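Side-chain contacts in rhamnogalacturonan endolyase YesW (Bacillus subtilis, PDB 2ZUX), which cleaves the rhamnogalacturonan backbone of plant cell-wall pectin internally by elimination, releasing oligosaccharides with an unsaturated galacturonate end: residues Lys52-Val57 with Leu508-Glu513; Gly227-Thr232 with Pro249-Val254; Ser255-Ser260 with Met284-Tyr289; Gln504-Gly509 with Tyr539-Asp544. All coordinates share one frame; numbering follows the deposited sequence.

The four contacts form two pairs, on opposite sides of the chain's centre. Contacts 1 and 4 share Leu508 and Gly509, their centres 10 Å apart, and meet at one calcium ion: contact 1 joins its loop to the N-terminal beta-sheet domain, contact 4 to the segment 539-544 that runs toward helix 547-553. Contacts 2 and 3, with centres 12 Å apart, are tied by a salt bridge from Glu229 to Arg286 and a probable hydrogen bond from Trp257 to Arg251. In contact 2 the side chain of Arg251 is about 10 Å from that of the carbohydrate-binding Arg218; in contact 3 it is about 9 Å from Gly287 to the side chain of His362, a ligand of another calcium.

Contact 1: residues Lys52-Val57 with Leu508-Glu513; sequences KTTNYV and LGDWRE. With CA (calcium ion), chain E.
Thr54 and Asn55 rest against the carboxylate arm of Asp510 by close packing. Thr54 OG1 lies 3.2 Å from Asp510 CB, and the CB of Asn55 comes within 3.6 Å of Asp510 OD2, the amide and carboxylate planes being turned 52° apart. Water carries the polar link. Water 1 accepts from Thr53 OG1 and donates both to Thr54 OG1 and, at 3.0 Å, to Asp510 OD2; a second water donates to Thr54 OG1, which also bonds to Trp25 O. The contact thereby joins the edge strand 55-58 of the N-terminal beta-sheet domain to a calcium-binding loop of the beta-propeller domain. In that loop Asp510 forms an Asx turn, its OD1 accepting from Arg512 N at 3.2 Å. The charge of Asp510 is met side-on by the guanidinium of Arg512: NE goes to OD1, and NH1 reaches OD2 at 2.9 Å on the syn lone pair. Bends at chi2 (76°) and chi3 (59°) fold the arginine back onto its neighbour two residues earlier, while NH2 bonds to Ile532 O. Metal bonds complete the loop, with the carbonyl oxygens of Leu508, Asp510 and Arg512, water 3, Asp506 and Glu514 round the calcium ion.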
loop_
_atom_site.group_PDB
_atom_site.type_symbol
_atom_site.label_atom_id
_atom_site.label_comp_id
_atom_site.label_asym_id
_atom_site.label_seq_id
_atom_site.Cartn_x
_atom_site.Cartn_y
_atom_site.Cartn_z
ATOM N N LYS A 52 -3.278 -13.084 -26.797
ATOM C CA LYS A 52 -4.076 -13.112 -25.585
ATOM C C LYS A 52 -3.295 -12.492 -24.431
ATOM O O LYS A 52 -3.766 -11.538 -23.807
ATOM C CB LYS A 52 -4.518 -14.542 -25.254
ATOM C CG LYS A 52 -5.490 -14.621 -24.085
ATOM C CD LYS A 52 -5.866 -16.054 -23.744
ATOM C CE LYS A 52 -6.504 -16.114 -22.366
ATOM N NZ LYS A 52 -6.910 -17.496 -21.973
ATOM N N THR A 53 -2.102 -13.018 -24.154
ATOM C CA THR A 53 -1.303 -12.530 -23.034
ATOM C C THR A 53 -0.883 -11.074 -23.235
ATOM O O THR A 53 -0.655 -10.632 -24.372
ATOM C CB THR A 53 -0.071 -13.415 -22.764
ATOM O OG1 THR A 53 0.455 -13.104 -21.473
ATOM C CG2 THR A 53 1.008 -13.203 -23.817
ATOM N N THR A 54 -0.782 -10.337 -22.132
ATOM C CA THR A 54 -0.507 -8.900 -22.211
ATOM C C THR A 54 0.972 -8.538 -22.066
ATOM O O THR A 54 1.326 -7.514 -21.475
ATOM C CB THR A 54 -1.435 -8.039 -21.305
ATOM O OG1 THR A 54 -1.144 -8.259 -19.924
ATOM C CG2 THR A 54 -2.898 -8.349 -21.568
ATOM N N ASN A 55 1.833 -9.396 -22.601
ATOM C CA ASN A 55 3.229 -9.043 -22.821
ATOM C C ASN A 55 3.710 -9.596 -24.163
ATOM O O ASN A 55 3.169 -10.584 -24.672
ATOM C CB ASN A 55 4.148 -9.415 -21.639
ATOM C CG ASN A 55 4.268 -10.910 -21.395
ATOM O OD1 ASN A 55 3.496 -11.726 -21.906
ATOM N ND2 ASN A 55 5.229 -11.268 -20.569
ATOM N N TYR A 56 4.704 -8.934 -24.737
ATOM C CA TYR A 56 5.161 -9.239 -26.083
ATOM C C TYR A 56 6.612 -8.818 -26.207
ATOM O O TYR A 56 6.986 -7.748 -25.736
ATOM C CB TYR A 56 4.302 -8.475 -27.093
ATOM C CG TYR A 56 4.526 -8.886 -28.530
ATOM C CD1 TYR A 56 3.787 -9.919 -29.104
ATOM C CD2 TYR A 56 5.475 -8.235 -29.319
ATOM C CE1 TYR A 56 3.995 -10.296 -30.426
ATOM C CE2 TYR A 56 5.688 -8.605 -30.640
ATOM C CZ TYR A 56 4.946 -9.637 -31.182
ATOM O OH TYR A 56 5.149 -10.011 -32.490
ATOM N N VAL A 57 7.430 -9.657 -26.833
ATOM C CA VAL A 57 8.823 -9.291 -27.083
ATOM C C VAL A 57 9.013 -8.988 -28.570
ATOM O O VAL A 57 8.822 -9.867 -29.420
ATOM C CB VAL A 57 9.814 -10.379 -26.583
ATOM C CG1 VAL A 57 11.257 -10.006 -26.920
ATOM C CG2 VAL A 57 9.670 -10.583 -25.082
ATOM N N LEU A 508 1.883 -0.088 -13.841
ATOM C CA LEU A 508 1.906 -0.029 -15.308
ATOM C C LEU A 508 2.161 -1.426 -15.854
ATOM O O LEU A 508 2.496 -2.336 -15.104
ATOM C CB LEU A 508 2.944 0.967 -15.834
ATOM C CG LEU A 508 4.360 0.944 -15.288
ATOM C CD1 LEU A 508 5.204 -0.118 -15.965
ATOM C CD2 LEU A 508 5.007 2.331 -15.460
ATOM N N GLY A 509 1.975 -1.605 -17.155
ATOM C CA GLY A 509 2.246 -2.892 -17.778
ATOM C C GLY A 509 1.270 -3.967 -17.344
ATOM O O GLY A 509 0.153 -3.664 -16.908
ATOM N N ASP A 510 1.709 -5.218 -17.462
ATOM C CA ASP A 510 0.871 -6.361 -17.107
ATOM C C ASP A 510 0.829 -6.599 -15.602
ATOM O O ASP A 510 1.300 -5.773 -14.818
ATOM C CB ASP A 510 1.270 -7.624 -17.899
ATOM C CG ASP A 510 2.607 -8.228 -17.463
ATOM O OD1 ASP A 510 3.139 -7.900 -16.374
ATOM O OD2 ASP A 510 3.108 -9.097 -18.213
ATOM N N TRP A 511 0.269 -7.732 -15.206
ATOM C CA TRP A 511 -0.100 -7.979 -13.816
ATOM C C TRP A 511 1.050 -8.026 -12.815
ATOM O O TRP A 511 0.800 -7.935 -11.610
ATOM C CB TRP A 511 -0.932 -9.256 -13.713
ATOM C CG TRP A 511 -0.195 -10.503 -14.098
ATOM C CD1 TRP A 511 -0.032 -10.998 -15.360
ATOM C CD2 TRP A 511 0.464 -11.428 -13.216
ATOM N NE1 TRP A 511 0.695 -12.169 -15.320
ATOM C CE2 TRP A 511 1.021 -12.451 -14.020
ATOM C CE3 TRP A 511 0.649 -11.485 -11.825
ATOM C CZ2 TRP A 511 1.737 -13.527 -13.479
ATOM C CZ3 TRP A 511 1.362 -12.562 -11.292
ATOM C CH2 TRP A 511 1.899 -13.562 -12.119
ATOM N N ARG A 512 2.293 -8.165 -13.273
ATOM C CA ARG A 512 3.393 -8.169 -12.315
ATOM C C ARG A 512 3.517 -6.803 -11.641
ATOM O O ARG A 512 3.091 -5.784 -12.187
ATOM C CB ARG A 512 4.709 -8.605 -12.956
ATOM C CG ARG A 512 4.905 -10.128 -13.006
ATOM C CD ARG A 512 4.079 -10.813 -14.099
ATOM N NE ARG A 512 4.378 -10.332 -15.451
ATOM C CZ ARG A 512 5.427 -10.714 -16.174
ATOM N NH1 ARG A 512 5.596 -10.221 -17.391
ATOM N NH2 ARG A 512 6.309 -11.580 -15.688
ATOM N N GLU A 513 4.081 -6.794 -10.439
ATOM C CA GLU A 513 4.181 -5.574 -9.662
ATOM C C GLU A 513 5.458 -4.802 -9.973
ATOM O O GLU A 513 6.519 -5.385 -10.101
ATOM C CB GLU A 513 4.118 -5.924 -8.180
ATOM C CG GLU A 513 2.849 -6.661 -7.799
ATOM C CD GLU A 513 2.811 -7.023 -6.335
ATOM O OE1 GLU A 513 3.285 -8.128 -6.002
ATOM O OE2 GLU A 513 2.332 -6.188 -5.532
HETATM CA CA CA E . 2.770 -4.225 -13.847
HETATM O O HOH W 1 0.865 -10.748 -19.403
HETATM O O HOH W 2 -1.806 -9.285 -17.394
HETATM O O HOH W 3 4.101 -5.583 -15.381
#

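Contact 2: residues Gly227-Thr232 with Pro249-Val254; sequences GPEYLT and PARGNV
Arg251 reaches from its loop to Gly227 and Glu229, where strand 230-235 begins, and its guanidinium is engaged in two different ways. At the edge, NH1 donates to Gly227 O at 2.9 Å, nearly straight (167°), in the carbonyl plane and on a lone pair. Over one face lies the carboxylate of Glu229, with OE2 3.1 Å from Arg251 NH2; this salt bridge is one of charge alone, since no N-H points at the oxygen. NH2 donates instead to water 4, 2.9 Å away near the guanidinium plane, and that water lies 2.8 Å from Pro228 O. Arg251 bends at chi3 (-68°), which turns the flat group beneath the glutamate. Glu229, extended beyond CG, has its acceptors well served: OE2 also pairs with Lys197, and OE1 with Arg286. OE1 further accepts from water 5 at 2.6 Å, and that water takes the backbone N-H of Arg251 at 3.0 Å. In place of this arginine, a methionine would probably leave Gly227 O without its donor and take one positive charge from beside Glu229. The contact closes the loop that follows strand 241-246 against the beginning of strand 230-235 of the same propeller sheet. Because three basic side chains surround one carboxylate, Glu229 is likely to stay ionised, held by charge as much as by directed bonds.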
loop_
_atom_site.group_PDB
_atom_site.type_symbol
_atom_site.label_atom_id
_atom_site.label_comp_id
_atom_site.label_asym_id
_atom_site.label_seq_id
_atom_site.Cartn_x
_atom_site.Cartn_y
_atom_site.Cartn_z
ATOM N N GLY A 227 -3.299 21.489 21.702
ATOM C CA GLY A 227 -3.762 22.301 20.584
ATOM C C GLY A 227 -4.731 21.561 19.685
ATOM O O GLY A 227 -4.901 20.342 19.810
ATOM N N PRO A 228 -5.390 22.297 18.779
ATOM C CA PRO A 228 -6.304 21.692 17.818
ATOM C C PRO A 228 -5.623 20.648 16.936
ATOM O O PRO A 228 -4.415 20.713 16.693
ATOM C CB PRO A 228 -6.748 22.878 16.958
ATOM C CG PRO A 228 -6.505 24.093 17.800
ATOM C CD PRO A 228 -5.327 23.767 18.651
ATOM N N GLU A 229 -6.417 19.709 16.445
ATOM C CA GLU A 229 -5.962 18.737 15.464
ATOM C C GLU A 229 -6.994 18.699 14.358
ATOM O O GLU A 229 -8.192 18.731 14.641
ATOM C CB GLU A 229 -5.833 17.349 16.085
ATOM C CG GLU A 229 -4.831 17.272 17.219
ATOM C CD GLU A 229 -4.774 15.890 17.838
ATOM O OE1 GLU A 229 -5.802 15.467 18.391
ATOM O OE2 GLU A 229 -3.707 15.245 17.763
ATOM N N TYR A 230 -6.540 18.618 13.111
ATOM C CA TYR A 230 -7.458 18.688 11.978
ATOM C C TYR A 230 -7.339 17.484 11.056
ATOM O O TYR A 230 -6.329 16.775 11.053
ATOM C CB TYR A 230 -7.231 19.969 11.162
ATOM C CG TYR A 230 -7.179 21.247 11.960
ATOM C CD1 TYR A 230 -8.194 21.579 12.856
ATOM C CD2 TYR A 230 -6.121 22.136 11.799
ATOM C CE1 TYR A 230 -8.142 22.760 13.596
ATOM C CE2 TYR A 230 -6.055 23.324 12.527
ATOM C CZ TYR A 230 -7.071 23.625 13.427
ATOM O OH TYR A 230 -7.035 24.798 14.140
ATOM N N LEU A 231 -8.394 17.279 10.275
ATOM C CA LEU A 231 -8.399 16.335 9.162
ATOM C C LEU A 231 -8.666 17.149 7.908
ATOM O O LEU A 231 -9.663 17.874 7.856
ATOM C CB LEU A 231 -9.497 15.288 9.355
ATOM C CG LEU A 231 -9.633 14.247 8.239
ATOM C CD1 LEU A 231 -8.344 13.425 8.072
ATOM C CD2 LEU A 231 -10.816 13.337 8.510
ATOM N N THR A 232 -7.776 17.049 6.918
ATOM C CA THR A 232 -7.927 17.804 5.671
ATOM C C THR A 232 -7.978 16.880 4.470
ATOM O O THR A 232 -7.230 15.898 4.382
ATOM C CB THR A 232 -6.773 18.813 5.485
ATOM O OG1 THR A 232 -6.744 19.706 6.608
ATOM C CG2 THR A 232 -6.961 19.641 4.218
ATOM N N PRO A 249 -10.267 10.301 15.616
ATOM C CA PRO A 249 -10.348 10.401 17.088
ATOM C C PRO A 249 -9.599 11.573 17.721
ATOM O O PRO A 249 -8.401 11.758 17.487
ATOM C CB PRO A 249 -9.746 9.074 17.562
ATOM C CG PRO A 249 -9.880 8.154 16.384
ATOM C CD PRO A 249 -9.648 9.033 15.195
ATOM N N ALA A 250 -10.319 12.350 18.528
ATOM C CA ALA A 250 -9.746 13.493 19.217
ATOM C C ALA A 250 -8.779 13.032 20.300
ATOM O O ALA A 250 -8.877 11.918 20.816
ATOM C CB ALA A 250 -10.850 14.352 19.817
ATOM N N ARG A 251 -7.836 13.899 20.644
ATOM C CA ARG A 251 -6.801 13.550 21.616
ATOM C C ARG A 251 -7.355 13.278 23.020
ATOM O O ARG A 251 -6.962 12.315 23.669
ATOM C CB ARG A 251 -5.741 14.654 21.676
ATOM C CG ARG A 251 -4.537 14.306 22.522
ATOM C CD ARG A 251 -3.643 15.511 22.713
ATOM N NE ARG A 251 -2.990 15.925 21.469
ATOM C CZ ARG A 251 -3.202 17.076 20.834
ATOM N NH1 ARG A 251 -4.065 17.977 21.298
ATOM N NH2 ARG A 251 -2.532 17.330 19.721
ATOM N N GLY A 252 -8.253 14.137 23.490
ATOM C CA GLY A 252 -8.626 14.126 24.902
ATOM C C GLY A 252 -7.376 14.332 25.742
ATOM O O GLY A 252 -6.536 15.178 25.423
ATOM N N ASN A 253 -7.241 13.551 26.814
ATOM C CA ASN A 253 -6.041 13.590 27.642
ATOM C C ASN A 253 -5.022 12.593 27.122
ATOM O O ASN A 253 -5.366 11.452 26.826
ATOM C CB ASN A 253 -6.362 13.228 29.094
ATOM C CG ASN A 253 -7.535 13.998 29.649
ATOM O OD1 ASN A 253 -8.561 13.414 30.008
ATOM N ND2 ASN A 253 -7.398 15.314 29.720
ATOM N N VAL A 254 -3.767 13.009 27.039
ATOM C CA VAL A 254 -2.690 12.112 26.632
ATOM C C VAL A 254 -2.757 10.802 27.432
ATOM O O VAL A 254 -2.648 9.710 26.866
ATOM C CB VAL A 254 -1.307 12.796 26.778
ATOM C CG1 VAL A 254 -0.170 11.784 26.687
ATOM C CG2 VAL A 254 -1.133 13.903 25.732
HETATM O O HOH W 4 -2.160 19.737 18.066
HETATM O O HOH W 5 -7.956 16.631 19.350
#

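Contact 3: residues Ser255-Ser260 with Met284-Tyr289; sequences SDWGDS and MTRGYY
Trp257 and Gly287 make the nearest backbone approach, their CA atoms 6.8 Å apart. Trp257 closes a short 3-10 segment, where Gly258 N bonds back to Ser255 O, in the long loop between strands 241-246 and 268-273. Opposite it, strand 281-286 ends at Arg286 and the chain turns off through Gly287, whose positive phi of 85° suits a residue lacking a side chain. A CB there would also run into the indole, and Gly287 CA meets the ring obliquely, 4.0 Å from Trp257 CE3.

The indole meets Arg286 through the arginine's aliphatic part. Arg286 CG stands over the face of the six-membered ring, 4.1 Å from its centroid and 23° off the normal, a CH-pi contact. The methylene CD continues the cover, 3.8 Å from Trp257 CZ2. With CG anti to the backbone N (chi1 -171°) and the chain extended as far as NE, the arginine crosses the indole at about a right angle. On the backbone side, Trp257 CZ3 lies 3.3 Å from Arg286 O. The polar ends are satisfied by other residues: Trp257 NE1 donates to Arg251 O, while Arg286 NE bonds to Val265 O, NH2 pairs with Asp266, and NH1 serves both Glu229 and Pro249 O. Lys291 adds a cation-pi contact to the indole. A serine at the tryptophan position would probably uncover the Arg286 methylenes and leave Arg251 O without that donor. Thus the arginine plays both parts: its hydrocarbon stem packs on the indole, and its charged end turns to acidic and carbonyl partners beyond the ring.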
loop_
_atom_site.group_PDB
_atom_site.type_symbol
_atom_site.label_atom_id
_atom_site.label_comp_id
_atom_site.label_asym_id
_atom_site.label_seq_id
_atom_site.Cartn_x
_atom_site.Cartn_y
_atom_site.Cartn_z
ATOM N N SER A 255 -2.964 10.914 28.746
ATOM C CA SER A 255 -2.978 9.747 29.626
ATOM C C SER A 255 -4.128 8.770 29.373
ATOM O O SER A 255 -4.045 7.620 29.796
ATOM C CB SER A 255 -2.969 10.184 31.091
ATOM O OG SER A 255 -4.133 10.924 31.384
ATOM N N ASP A 256 -5.171 9.214 28.666
ATOM C CA ASP A 256 -6.297 8.339 28.291
ATOM C C ASP A 256 -5.809 7.127 27.502
ATOM O O ASP A 256 -6.457 6.077 27.486
ATOM C CB ASP A 256 -7.317 9.074 27.410
ATOM C CG ASP A 256 -8.041 10.210 28.122
ATOM O OD1 ASP A 256 -7.978 10.306 29.366
ATOM O OD2 ASP A 256 -8.697 11.009 27.414
ATOM N N TRP A 257 -4.677 7.289 26.823
ATOM C CA TRP A 257 -4.212 6.308 25.852
ATOM C C TRP A 257 -3.246 5.282 26.423
ATOM O O TRP A 257 -2.895 4.320 25.749
ATOM C CB TRP A 257 -3.611 7.035 24.646
ATOM C CG TRP A 257 -4.628 7.957 24.015
ATOM C CD1 TRP A 257 -4.849 9.263 24.325
ATOM C CD2 TRP A 257 -5.594 7.614 23.017
ATOM N NE1 TRP A 257 -5.875 9.769 23.572
ATOM C CE2 TRP A 257 -6.350 8.777 22.753
ATOM C CE3 TRP A 257 -5.885 6.438 22.309
ATOM C CZ2 TRP A 257 -7.386 8.799 21.815
ATOM C CZ3 TRP A 257 -6.920 6.458 21.377
ATOM C CH2 TRP A 257 -7.650 7.637 21.135
ATOM N N GLY A 258 -2.810 5.491 27.666
ATOM C CA GLY A 258 -2.011 4.477 28.356
ATOM C C GLY A 258 -0.625 4.891 28.812
ATOM O O GLY A 258 0.063 4.102 29.448
ATOM N N ASP A 259 -0.207 6.109 28.477
ATOM C CA ASP A 259 1.012 6.694 29.062
ATOM C C ASP A 259 0.868 8.204 29.102
ATOM O O ASP A 259 -0.034 8.758 28.484
ATOM C CB ASP A 259 2.289 6.272 28.310
ATOM C CG ASP A 259 2.328 6.764 26.870
ATOM O OD1 ASP A 259 2.367 7.990 26.636
ATOM O OD2 ASP A 259 2.339 5.901 25.963
ATOM N N SER A 260 1.758 8.870 29.839
ATOM C CA SER A 260 1.694 10.329 29.964
ATOM C C SER A 260 2.819 11.048 29.221
ATOM O O SER A 260 2.827 12.281 29.156
ATOM C CB SER A 260 1.659 10.758 31.437
ATOM O OG SER A 260 0.475 10.298 32.066
ATOM N N MET A 284 -9.839 6.787 9.783
ATOM C CA MET A 284 -8.735 7.307 10.595
ATOM C C MET A 284 -8.797 6.597 11.937
ATOM O O MET A 284 -9.869 6.532 12.559
ATOM C CB MET A 284 -8.869 8.817 10.822
ATOM C CG MET A 284 -8.645 9.661 9.585
ATOM S SD MET A 284 -6.870 9.751 9.131
ATOM C CE MET A 284 -7.069 9.614 7.373
ATOM N N THR A 285 -7.661 6.068 12.387
ATOM C CA THR A 285 -7.604 5.387 13.676
ATOM C C THR A 285 -6.566 6.005 14.601
ATOM O O THR A 285 -5.623 6.688 14.158
ATOM C CB THR A 285 -7.326 3.873 13.537
ATOM O OG1 THR A 285 -5.930 3.650 13.319
ATOM C CG2 THR A 285 -8.083 3.290 12.364
ATOM N N ARG A 286 -6.726 5.754 15.891
ATOM C CA ARG A 286 -5.813 6.295 16.889
ATOM C C ARG A 286 -5.737 5.310 18.025
ATOM O O ARG A 286 -6.770 4.856 18.525
ATOM C CB ARG A 286 -6.307 7.654 17.393
ATOM C CG ARG A 286 -5.319 8.412 18.277
ATOM C CD ARG A 286 -5.802 9.812 18.567
ATOM N NE ARG A 286 -4.686 10.669 18.954
ATOM C CZ ARG A 286 -4.658 11.989 18.795
ATOM N NH1 ARG A 286 -5.709 12.633 18.297
ATOM N NH2 ARG A 286 -3.565 12.665 19.145
ATOM N N GLY A 287 -4.518 4.985 18.429
ATOM C CA GLY A 287 -4.283 4.030 19.498
ATOM C C GLY A 287 -4.267 2.589 19.033
ATOM O O GLY A 287 -4.930 2.217 18.060
ATOM N N TYR A 288 -3.510 1.770 19.753
ATOM C CA TYR A 288 -3.659 0.326 19.654
ATOM C C TYR A 288 -3.133 -0.460 20.835
ATOM O O TYR A 288 -3.638 -1.541 21.107
ATOM C CB TYR A 288 -3.157 -0.273 18.336
ATOM C CG TYR A 288 -1.908 0.302 17.725
ATOM C CD1 TYR A 288 -0.643 0.004 18.232
ATOM C CD2 TYR A 288 -1.991 1.081 16.570
ATOM C CE1 TYR A 288 0.506 0.517 17.633
ATOM C CE2 TYR A 288 -0.853 1.588 15.959
ATOM C CZ TYR A 288 0.390 1.300 16.496
ATOM O OH TYR A 288 1.515 1.808 15.888
ATOM N N TYR A 289 -2.153 0.071 21.564
ATOM C CA TYR A 289 -1.626 -0.668 22.714
ATOM C C TYR A 289 -2.635 -0.804 23.845
ATOM O O TYR A 289 -2.632 -1.815 24.559
ATOM C CB TYR A 289 -0.375 0.005 23.248
ATOM C CG TYR A 289 0.788 -0.026 22.294
ATOM C CD1 TYR A 289 1.500 -1.203 22.085
ATOM C CD2 TYR A 289 1.183 1.120 21.599
ATOM C CE1 TYR A 289 2.580 -1.245 21.217
ATOM C CE2 TYR A 289 2.264 1.088 20.733
ATOM C CZ TYR A 289 2.960 -0.094 20.548
ATOM O OH TYR A 289 4.035 -0.106 19.684
#

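Contact 4: residues Gln504-Gly509 with Tyr539-Asp544; sequences QADLLG and YTLMHD. With CA (calcium ion), chain E.
Asp506 lays its side chain over the start of the 3-10 turn 541-543, its CB 3.9 Å from Leu541 CB. This is a calcium-site loop of the beta-propeller domain, just past strand 503-505, packed on the segment that leads toward helix 547-553. The carboxylate is shared between metal and protein. OD1 binds the calcium ion at 2.4 Å, alongside Leu508 O and water 3, with the rest of the ligands from the same loop and Glu514. OD2 turns the other way and accepts from Leu541 N at 3.1 Å, using its anti lone pair in a bond of 164°. Thr540 OG1 also stands 3.1 Å from Asp506 OD2, though its single proton has another acceptor nearby. Having CG anti to the backbone N (chi1 175°) sends the Asp506 carboxylate out between the ion and this backbone turn. The segment 539-544 therefore acts as a second shell, fixing the rotation of a first-shell ligand, and its N-H would be expected to draw some charge onto OD2. The backbone of Asp506 forms the centre of an inverse gamma turn. Met542 CG comes to 3.1 Å from Asp506 O, and the bent methionine chain also touches Ile551 of helix 547-553. The same Asp506 O accepts at 2.8 Å from water 6, which lies 3.0 Å from Thr540 OG1.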
loop_
_atom_site.group_PDB
_atom_site.type_symbol
_atom_site.label_atom_id
_atom_site.label_comp_id
_atom_site.label_asym_id
_atom_site.label_seq_id
_atom_site.Cartn_x
_atom_site.Cartn_y
_atom_site.Cartn_z
ATOM N N GLN A 504 5.565 -0.546 -3.726
ATOM C CA GLN A 504 5.420 -1.712 -4.597
ATOM C C GLN A 504 3.969 -1.773 -5.047
ATOM O O GLN A 504 3.065 -1.783 -4.211
ATOM C CB GLN A 504 5.780 -2.996 -3.864
ATOM C CG GLN A 504 5.564 -4.260 -4.685
ATOM C CD GLN A 504 5.775 -5.502 -3.851
ATOM O OE1 GLN A 504 6.881 -5.739 -3.338
ATOM N NE2 GLN A 504 4.710 -6.286 -3.675
ATOM N N ALA A 505 3.728 -1.793 -6.359
ATOM C CA ALA A 505 2.360 -1.824 -6.882
ATOM C C ALA A 505 2.393 -2.156 -8.353
ATOM O O ALA A 505 3.321 -1.753 -9.068
ATOM C CB ALA A 505 1.679 -0.473 -6.693
ATOM N N ASP A 506 1.363 -2.853 -8.820
ATOM C CA ASP A 506 1.152 -2.975 -10.268
ATOM C C ASP A 506 0.627 -1.647 -10.802
ATOM O O ASP A 506 -0.589 -1.421 -10.854
ATOM C CB ASP A 506 0.172 -4.096 -10.596
ATOM C CG ASP A 506 -0.157 -4.162 -12.072
ATOM O OD1 ASP A 506 0.642 -3.652 -12.896
ATOM O OD2 ASP A 506 -1.210 -4.724 -12.404
ATOM N N LEU A 507 1.547 -0.767 -11.185
ATOM C CA LEU A 507 1.149 0.572 -11.608
ATOM C C LEU A 507 1.242 0.820 -13.111
ATOM O O LEU A 507 0.744 1.827 -13.587
ATOM C CB LEU A 507 1.864 1.666 -10.801
ATOM C CG LEU A 507 3.353 1.602 -10.496
ATOM C CD1 LEU A 507 4.186 1.864 -11.733
ATOM C CD2 LEU A 507 3.710 2.620 -9.411
ATOM N N LEU A 508 1.883 -0.088 -13.841
ATOM C CA LEU A 508 1.906 -0.029 -15.308
ATOM C C LEU A 508 2.161 -1.426 -15.854
ATOM O O LEU A 508 2.496 -2.336 -15.104
ATOM C CB LEU A 508 2.944 0.967 -15.834
ATOM C CG LEU A 508 4.360 0.944 -15.288
ATOM C CD1 LEU A 508 5.204 -0.118 -15.965
ATOM C CD2 LEU A 508 5.007 2.331 -15.460
ATOM N N GLY A 509 1.975 -1.605 -17.155
ATOM C CA GLY A 509 2.246 -2.892 -17.778
ATOM C C GLY A 509 1.270 -3.967 -17.344
ATOM O O GLY A 509 0.153 -3.664 -16.908
ATOM N N TYR A 539 -6.165 -9.718 -14.701
ATOM C CA TYR A 539 -6.633 -8.341 -14.608
ATOM C C TYR A 539 -5.641 -7.500 -13.828
ATOM O O TYR A 539 -5.052 -7.967 -12.850
ATOM C CB TYR A 539 -7.999 -8.274 -13.932
ATOM C CG TYR A 539 -9.103 -8.792 -14.818
ATOM C CD1 TYR A 539 -9.525 -8.057 -15.915
ATOM C CD2 TYR A 539 -9.714 -10.022 -14.566
ATOM C CE1 TYR A 539 -10.527 -8.524 -16.743
ATOM C CE2 TYR A 539 -10.723 -10.499 -15.399
ATOM C CZ TYR A 539 -11.121 -9.743 -16.480
ATOM O OH TYR A 539 -12.122 -10.203 -17.312
ATOM N N THR A 540 -5.454 -6.255 -14.257
ATOM C CA THR A 540 -4.568 -5.363 -13.524
ATOM C C THR A 540 -4.928 -5.405 -12.038
ATOM O O THR A 540 -6.103 -5.389 -11.659
ATOM C CB THR A 540 -4.573 -3.922 -14.083
ATOM O OG1 THR A 540 -3.670 -3.126 -13.301
ATOM C CG2 THR A 540 -5.959 -3.283 -14.033
ATOM N N LEU A 541 -3.906 -5.496 -11.197
ATOM C CA LEU A 541 -4.152 -5.717 -9.773
ATOM C C LEU A 541 -4.843 -4.527 -9.113
ATOM O O LEU A 541 -5.521 -4.681 -8.101
ATOM C CB LEU A 541 -2.854 -6.091 -9.058
ATOM C CG LEU A 541 -2.074 -7.272 -9.648
ATOM C CD1 LEU A 541 -0.855 -7.584 -8.780
ATOM C CD2 LEU A 541 -2.971 -8.515 -9.817
ATOM N N MET A 542 -4.707 -3.349 -9.720
ATOM C CA MET A 542 -5.360 -2.149 -9.220
ATOM C C MET A 542 -6.872 -2.180 -9.437
ATOM O O MET A 542 -7.585 -1.304 -8.941
ATOM C CB MET A 542 -4.738 -0.904 -9.854
ATOM C CG MET A 542 -3.280 -0.712 -9.458
ATOM S SD MET A 542 -2.958 -0.581 -7.687
ATOM C CE MET A 542 -3.022 1.207 -7.495
ATOM N N HIS A 543 -7.361 -3.176 -10.183
ATOM C CA HIS A 543 -8.803 -3.400 -10.318
ATOM C C HIS A 543 -9.315 -4.525 -9.411
ATOM O O HIS A 543 -10.485 -4.914 -9.492
ATOM C CB HIS A 543 -9.183 -3.684 -11.772
ATOM C CG HIS A 543 -9.255 -2.469 -12.642
ATOM N ND1 HIS A 543 -9.358 -1.180 -12.162
ATOM C CD2 HIS A 543 -9.303 -2.371 -13.990
ATOM C CE1 HIS A 543 -9.432 -0.339 -13.181
ATOM N NE2 HIS A 543 -9.416 -1.041 -14.299
ATOM N N ASP A 544 -8.443 -5.056 -8.556
ATOM C CA ASP A 544 -8.886 -5.983 -7.525
ATOM C C ASP A 544 -9.273 -5.201 -6.271
ATOM O O ASP A 544 -8.516 -4.345 -5.838
ATOM C CB ASP A 544 -7.798 -6.987 -7.170
ATOM C CG ASP A 544 -8.247 -7.940 -6.088
ATOM O OD1 ASP A 544 -9.060 -8.838 -6.402
ATOM O OD2 ASP A 544 -7.831 -7.775 -4.920
HETATM CA CA CA E . 2.770 -4.225 -13.847
HETATM O O HOH W 6 -2.441 -0.507 -12.670
HETATM O O HOH W 3 4.101 -5.583 -15.381
#